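Local structure of prolyl-tRNA synthetase (Naegleria fowleri, 6UYH) at residues A[163-168]-A[270-275]. The protein probably ligates proline to its cognate tRNA at the expense of ATP, as a class II aminoacyl-tRNA synthetase, and binds the inhibitor halofuginone. Numbering follows the deposited sequence.
Sequences REFYWQ and GLSTRT. With ANP (phosphoaminophosphonic acid-adenylate ester), chain C; HFG (7-bromo-6-chloro-3-{3-[(2R,3S)-3-hydroxypiperidin-2-yl]-2-oxopropyl}quinazolin-4(3H)-one), chain D.
Ser272, facing Trp167 in a non-hydrogen-bonded pair of two antiparallel strands, uses one hydroxyl for two tasks: OG donates to ANP N3 at 2.8 Å and accepts from Arg274 N, capping the start of helix 274-283. A chi1 of 80° places OG 2.9 Å from Arg274 N while it still reaches the adenine. Phe165, whose CD1 lies 3.9 Å from Ser272 CB, lays one ring face over the adenine, displaced so that CD2 comes nearest, 3.4 Å from ANP C6. Trp167 presses CB against Leu271 O at 3.1 Å; its indole points its edge at ANP O5' and brings CH2 to the halofuginone piperidine ring. Gly270, which has no side chain, sets its N 3.4 Å from HFG C4' of that ring. Gln168 and Leu271 form a hydrogen-bonded pair, N to O in both directions, and a further backbone hydrogen bond runs from Thr273 N to Tyr166 O at 2.9 Å. The Arg274 guanidinium lies with one face against the ribose C2', while NH1 and NH2 both donate to ANP O3G. An adenine stacked on a phenylalanine, with an arginine reaching the gamma-phosphate, is characteristic of the class II synthetase ATP site, here consistent with motifs 2 and 3.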
ATOM      1  N   ARG A 163       6.543 -16.567  -3.735  1.00 19.24           N
ATOM      2  CA  ARG A 163       5.650 -17.150  -2.728  1.00 18.97           C
ATOM      3  C   ARG A 163       4.892 -16.089  -1.949  1.00 22.61           C
ATOM      4  O   ARG A 163       3.760 -16.336  -1.506  1.00 18.10           O
ATOM      5  CB  ARG A 163       6.433 -18.066  -1.786  1.00 19.21           C
ATOM      6  CG  ARG A 163       6.786 -19.390  -2.465  1.00 27.11           C
ATOM      7  CD  ARG A 163       7.463 -20.342  -1.507  1.00 34.11           C
ATOM      8  NE  ARG A 163       7.334 -21.725  -1.950  1.00 46.76           N
ATOM      9  CZ  ARG A 163       7.908 -22.751  -1.335  1.00 57.15           C
ATOM     10  NH1 ARG A 163       8.657 -22.537  -0.262  1.00 53.35           N
ATOM     11  NH2 ARG A 163       7.739 -23.985  -1.793  1.00 60.52           N
ATOM     12  N   GLU A 164       5.496 -14.923  -1.742  1.00 18.05           N
ATOM     13  CA  GLU A 164       4.764 -13.709  -1.412  1.00 16.03           C
ATOM     14  C   GLU A 164       4.820 -12.811  -2.635  1.00 17.37           C
ATOM     15  O   GLU A 164       5.895 -12.629  -3.215  1.00 20.45           O
ATOM     16  CB  GLU A 164       5.356 -12.972  -0.200  1.00 16.78           C
ATOM     17  CG  GLU A 164       4.536 -11.723   0.155  1.00 19.53           C
ATOM     18  CD  GLU A 164       5.108 -10.913   1.318  1.00 21.01           C
ATOM     19  OE1 GLU A 164       6.267 -11.134   1.714  1.00 22.00           O
ATOM     20  OE2 GLU A 164       4.373 -10.054   1.842  1.00 23.12           O
ATOM     21  N   PHE A 165       3.668 -12.292  -3.053  1.00 17.27           N
ATOM     22  CA  PHE A 165       3.641 -11.307  -4.125  1.00 14.68           C
ATOM     23  C   PHE A 165       2.648 -10.217  -3.765  1.00 18.98           C
ATOM     24  O   PHE A 165       1.926 -10.310  -2.772  1.00 19.58           O
ATOM     25  CB  PHE A 165       3.342 -11.955  -5.505  1.00 13.59           C
ATOM     26  CG  PHE A 165       2.021 -12.684  -5.610  1.00 17.01           C
ATOM     27  CD1 PHE A 165       0.911 -12.049  -6.156  1.00 17.41           C
ATOM     28  CD2 PHE A 165       1.912 -14.019  -5.243  1.00 20.03           C
ATOM     29  CE1 PHE A 165      -0.294 -12.717  -6.311  1.00 18.96           C
ATOM     30  CE2 PHE A 165       0.698 -14.706  -5.395  1.00 22.09           C
ATOM     31  CZ  PHE A 165      -0.402 -14.043  -5.926  1.00 21.42           C
ATOM     32  N   TYR A 166       2.647  -9.157  -4.560  1.00 14.34           N
ATOM     33  CA  TYR A 166       1.794  -7.997  -4.321  1.00 19.41           C
ATOM     34  C   TYR A 166       0.872  -7.835  -5.517  1.00 18.96           C
ATOM     35  O   TYR A 166       1.282  -8.069  -6.658  1.00 18.52           O
ATOM     36  CB  TYR A 166       2.648  -6.735  -4.090  1.00 18.64           C
ATOM     37  CG  TYR A 166       3.686  -7.020  -3.035  1.00 22.60           C
ATOM     38  CD1 TYR A 166       3.358  -6.955  -1.696  1.00 21.39           C
ATOM     39  CD2 TYR A 166       4.974  -7.438  -3.379  1.00 22.33           C
ATOM     40  CE1 TYR A 166       4.289  -7.262  -0.705  1.00 22.84           C
ATOM     41  CE2 TYR A 166       5.922  -7.748  -2.388  1.00 22.22           C
ATOM     42  CZ  TYR A 166       5.562  -7.670  -1.059  1.00 23.17           C
ATOM     43  OH  TYR A 166       6.480  -7.966  -0.066  1.00 24.87           O
ATOM     44  N   TRP A 167      -0.381  -7.466  -5.261  1.00 15.36           N
ATOM     45  CA  TRP A 167      -1.325  -7.308  -6.361  1.00 15.17           C
ATOM     46  C   TRP A 167      -2.369  -6.274  -5.973  1.00 15.76           C
ATOM     47  O   TRP A 167      -2.354  -5.729  -4.866  1.00 16.24           O
ATOM     48  CB  TRP A 167      -1.963  -8.648  -6.755  1.00 17.11           C
ATOM     49  CG  TRP A 167      -3.033  -9.246  -5.838  1.00 16.64           C
ATOM     50  CD1 TRP A 167      -3.526  -8.743  -4.654  1.00 15.91           C
ATOM     51  CD2 TRP A 167      -3.712 -10.486  -6.055  1.00 17.10           C
ATOM     52  NE1 TRP A 167      -4.483  -9.601  -4.142  1.00 17.16           N
ATOM     53  CE2 TRP A 167      -4.614 -10.673  -4.985  1.00 15.61           C
ATOM     54  CE3 TRP A 167      -3.652 -11.455  -7.067  1.00 18.79           C
ATOM     55  CZ2 TRP A 167      -5.439 -11.795  -4.892  1.00 19.45           C
ATOM     56  CZ3 TRP A 167      -4.470 -12.567  -6.975  1.00 20.53           C
ATOM     57  CH2 TRP A 167      -5.348 -12.727  -5.893  1.00 23.30           C
ATOM     58  N   GLN A 168      -3.266  -5.984  -6.909  1.00 16.33           N
ATOM     59  CA  GLN A 168      -4.590  -5.495  -6.563  1.00 14.64           C
ATOM     60  C   GLN A 168      -5.561  -6.603  -6.920  1.00 12.50           C
ATOM     61  O   GLN A 168      -5.347  -7.324  -7.902  1.00 14.70           O
ATOM     62  CB  GLN A 168      -4.984  -4.205  -7.297  1.00 15.66           C
ATOM     63  CG  GLN A 168      -4.924  -4.267  -8.849  1.00 16.49           C
ATOM     64  CD  GLN A 168      -6.099  -5.000  -9.536  1.00 16.35           C
ATOM     65  OE1 GLN A 168      -5.923  -5.574 -10.617  1.00 17.50           O
ATOM     66  NE2 GLN A 168      -7.297  -4.950  -8.932  1.00 16.70           N
ATOM     67  N   GLY A 270      -7.523  -9.432 -11.063  1.00 18.11           N
ATOM     68  CA  GLY A 270      -6.280  -9.143 -10.363  1.00 15.74           C
ATOM     69  C   GLY A 270      -5.113  -8.946 -11.304  1.00 18.50           C
ATOM     70  O   GLY A 270      -5.048  -9.540 -12.385  1.00 18.97           O
ATOM     71  N   LEU A 271      -4.151  -8.142 -10.849  1.00 17.11           N
ATOM     72  CA  LEU A 271      -2.925  -7.802 -11.563  1.00 16.45           C
ATOM     73  C   LEU A 271      -1.831  -7.704 -10.506  1.00 16.66           C
ATOM     74  O   LEU A 271      -2.063  -7.080  -9.469  1.00 16.44           O
ATOM     75  CB  LEU A 271      -3.084  -6.456 -12.292  1.00 16.66           C
ATOM     76  CG  LEU A 271      -1.903  -5.910 -13.095  1.00 21.93           C
ATOM     77  CD1 LEU A 271      -1.872  -6.563 -14.462  1.00 22.00           C
ATOM     78  CD2 LEU A 271      -1.992  -4.391 -13.213  1.00 22.31           C
ATOM     79  N   SER A 272      -0.656  -8.307 -10.749  1.00 16.33           N
ATOM     80  CA  SER A 272       0.372  -8.439  -9.702  1.00 16.93           C
ATOM     81  C   SER A 272       1.714  -7.845 -10.128  1.00 18.00           C
ATOM     82  O   SER A 272       1.899  -7.393 -11.263  1.00 18.36           O
ATOM     83  CB  SER A 272       0.593  -9.909  -9.344  1.00 16.88           C
ATOM     84  OG  SER A 272       1.427 -10.518 -10.319  1.00 19.28           O
ATOM     85  N   THR A 273       2.682  -7.936  -9.207  1.00 17.16           N
ATOM     86  CA  THR A 273       4.065  -7.554  -9.468  1.00 18.74           C
ATOM     87  C   THR A 273       4.752  -8.463 -10.490  1.00 16.96           C
ATOM     88  O   THR A 273       5.907  -8.204 -10.841  1.00 17.32           O
ATOM     89  CB  THR A 273       4.853  -7.514  -8.150  1.00 18.53           C
ATOM     90  OG1 THR A 273       4.500  -8.626  -7.306  1.00 15.79           O
ATOM     91  CG2 THR A 273       4.554  -6.188  -7.411  1.00 16.69           C
ATOM     92  N   ARG A 274       4.066  -9.499 -10.981  1.00 13.52           N
ATOM     93  CA  ARG A 274       4.522 -10.193 -12.182  1.00 14.08           C
ATOM     94  C   ARG A 274       4.776  -9.211 -13.323  1.00 18.62           C
ATOM     95  O   ARG A 274       5.690  -9.416 -14.135  1.00 20.21           O
ATOM     96  CB  ARG A 274       3.478 -11.253 -12.580  1.00 13.71           C
ATOM     97  CG  ARG A 274       3.650 -11.828 -13.976  1.00 16.45           C
ATOM     98  CD  ARG A 274       2.675 -12.989 -14.203  1.00 17.19           C
ATOM     99  NE  ARG A 274       2.969 -14.111 -13.322  1.00 18.95           N
ATOM    100  CZ  ARG A 274       2.323 -15.262 -13.359  1.00 25.06           C
ATOM    101  NH1 ARG A 274       1.356 -15.450 -14.261  1.00 25.86           N
ATOM    102  NH2 ARG A 274       2.654 -16.225 -12.507  1.00 24.01           N
ATOM    103  N   THR A 275       3.987  -8.139 -13.387  1.00 16.22           N
ATOM    104  CA  THR A 275       4.174  -7.081 -14.382  1.00 16.80           C
ATOM    105  C   THR A 275       5.623  -6.630 -14.478  1.00 18.91           C
ATOM    106  O   THR A 275       6.138  -6.406 -15.580  1.00 19.26           O
ATOM    107  CB  THR A 275       3.301  -5.868 -14.034  1.00 16.10           C
ATOM    108  OG1 THR A 275       3.483  -5.521 -12.653  1.00 19.49           O
ATOM    109  CG2 THR A 275       1.842  -6.177 -14.285  1.00 17.48           C
TER
HETATM  110  PG  ANP C 601      -0.543 -19.011 -12.605  1.00 44.96           P
HETATM  111  O1G ANP C 601      -0.634 -20.092 -13.577  1.00 48.39           O
HETATM  112  O2G ANP C 601      -0.192 -19.643 -11.192  1.00 37.08           O
HETATM  113  O3G ANP C 601       0.588 -18.040 -13.121  1.00 52.93           O
HETATM  114  PB  ANP C 601      -3.111 -18.134 -11.332  1.00 37.32           P
HETATM  115  O1B ANP C 601      -4.364 -18.715 -11.791  1.00 38.66           O
HETATM  116  O2B ANP C 601      -2.619 -18.898 -10.065  1.00 31.96           O
HETATM  117  N3B ANP C 601      -1.939 -18.153 -12.487  1.00 46.77           N
HETATM  118  PA  ANP C 601      -4.478 -15.788 -10.334  1.00 26.46           P
HETATM  119  O1A ANP C 601      -5.653 -15.716 -11.229  1.00 32.74           O
HETATM  120  O2A ANP C 601      -4.844 -16.411  -9.028  1.00 26.06           O
HETATM  121  O3A ANP C 601      -3.292 -16.639 -10.961  1.00 31.43           O
HETATM  122  O5' ANP C 601      -3.750 -14.386 -10.023  1.00 29.10           O
HETATM  123  C5' ANP C 601      -3.970 -13.112 -10.671  1.00 25.80           C
HETATM  124  C4' ANP C 601      -2.689 -12.740 -11.370  1.00 31.92           C
HETATM  125  O4' ANP C 601      -1.603 -12.708 -10.417  1.00 24.98           O
HETATM  126  C3' ANP C 601      -2.257 -13.762 -12.411  1.00 35.76           C
HETATM  127  O3' ANP C 601      -2.896 -13.508 -13.656  1.00 47.43           O
HETATM  128  C2' ANP C 601      -0.744 -13.548 -12.484  1.00 28.95           C
HETATM  129  O2' ANP C 601      -0.429 -12.561 -13.457  1.00 29.21           O
HETATM  130  C1' ANP C 601      -0.395 -13.097 -11.051  1.00 20.67           C
HETATM  131  N9  ANP C 601       0.232 -14.135 -10.244  1.00 24.31           N
HETATM  132  C8  ANP C 601      -0.268 -15.380  -9.958  1.00 21.83           C
HETATM  133  N7  ANP C 601       0.511 -16.111  -9.200  1.00 23.11           N
HETATM  134  C5  ANP C 601       1.606 -15.287  -8.966  1.00 21.25           C
HETATM  135  C6  ANP C 601       2.789 -15.473  -8.230  1.00 22.18           C
HETATM  136  N6  ANP C 601       3.063 -16.569  -7.518  1.00 20.37           N
HETATM  137  N1  ANP C 601       3.690 -14.465  -8.230  1.00 19.74           N
HETATM  138  C2  ANP C 601       3.400 -13.343  -8.898  1.00 19.60           C
HETATM  139  N3  ANP C 601       2.311 -13.048  -9.609  1.00 19.85           N
HETATM  140  C4  ANP C 601       1.448 -14.070  -9.608  1.00 20.06           C
HETATM  141  O4' HFG D 602      -7.201 -16.099  -7.031  1.00 20.28           O
HETATM  142  C21 HFG D 602      -7.853 -16.647  -7.895  1.00 24.81           C
HETATM  143  C3' HFG D 602      -9.025 -15.967  -8.564  1.00 20.55           C
HETATM  144  C2' HFG D 602      -8.985 -14.433  -8.582  1.00 20.83           C
HETATM  145  N1' HFG D 602      -9.110 -13.850  -7.240  1.00 17.42           N
HETATM  146  C6' HFG D 602      -9.222 -12.387  -7.285  1.00 16.82           C
HETATM  147  C5' HFG D 602      -8.030 -11.750  -7.948  1.00 18.02           C
HETATM  148  C4' HFG D 602      -7.797 -12.359  -9.333  1.00 17.85           C
HETATM  149  C39 HFG D 602      -7.732 -13.873  -9.257  1.00 16.99           C
HETATM  150  O7' HFG D 602      -7.601 -14.416 -10.574  1.00 18.66           O
HETATM  151  C1' HFG D 602      -7.533 -18.080  -8.346  1.00 20.25           C
HETATM  152  N3  HFG D 602      -6.788 -18.819  -7.330  1.00 19.80           N
HETATM  153  C4  HFG D 602      -7.455 -19.163  -6.161  1.00 16.95           C
HETATM  154  O11 HFG D 602      -8.634 -18.900  -6.007  1.00 22.03           O
HETATM  155  C10 HFG D 602      -6.598 -19.810  -5.160  1.00 22.33           C
HETATM  156  C5  HFG D 602      -7.133 -20.225  -3.941  1.00 20.51           C
HETATM  157  C2  HFG D 602      -5.457 -19.082  -7.508  1.00 22.25           C
HETATM  158  N1  HFG D 602      -4.670 -19.630  -6.653  1.00 23.99           N
HETATM  159  C9  HFG D 602      -5.240 -19.995  -5.432  1.00 23.05           C
HETATM  160  C8  HFG D 602      -4.407 -20.542  -4.456  1.00 22.26           C
HETATM  161  C7  HFG D 602      -4.951 -20.922  -3.240  1.00 23.39           C
HETATM  162 BR1  HFG D 602      -3.776 -21.563  -1.902  1.00 38.31          BR
HETATM  163  C6  HFG D 602      -6.303 -20.795  -2.996  1.00 21.53           C
HETATM  164 CL1  HFG D 602      -7.009 -21.393  -1.525  1.00 29.18          CL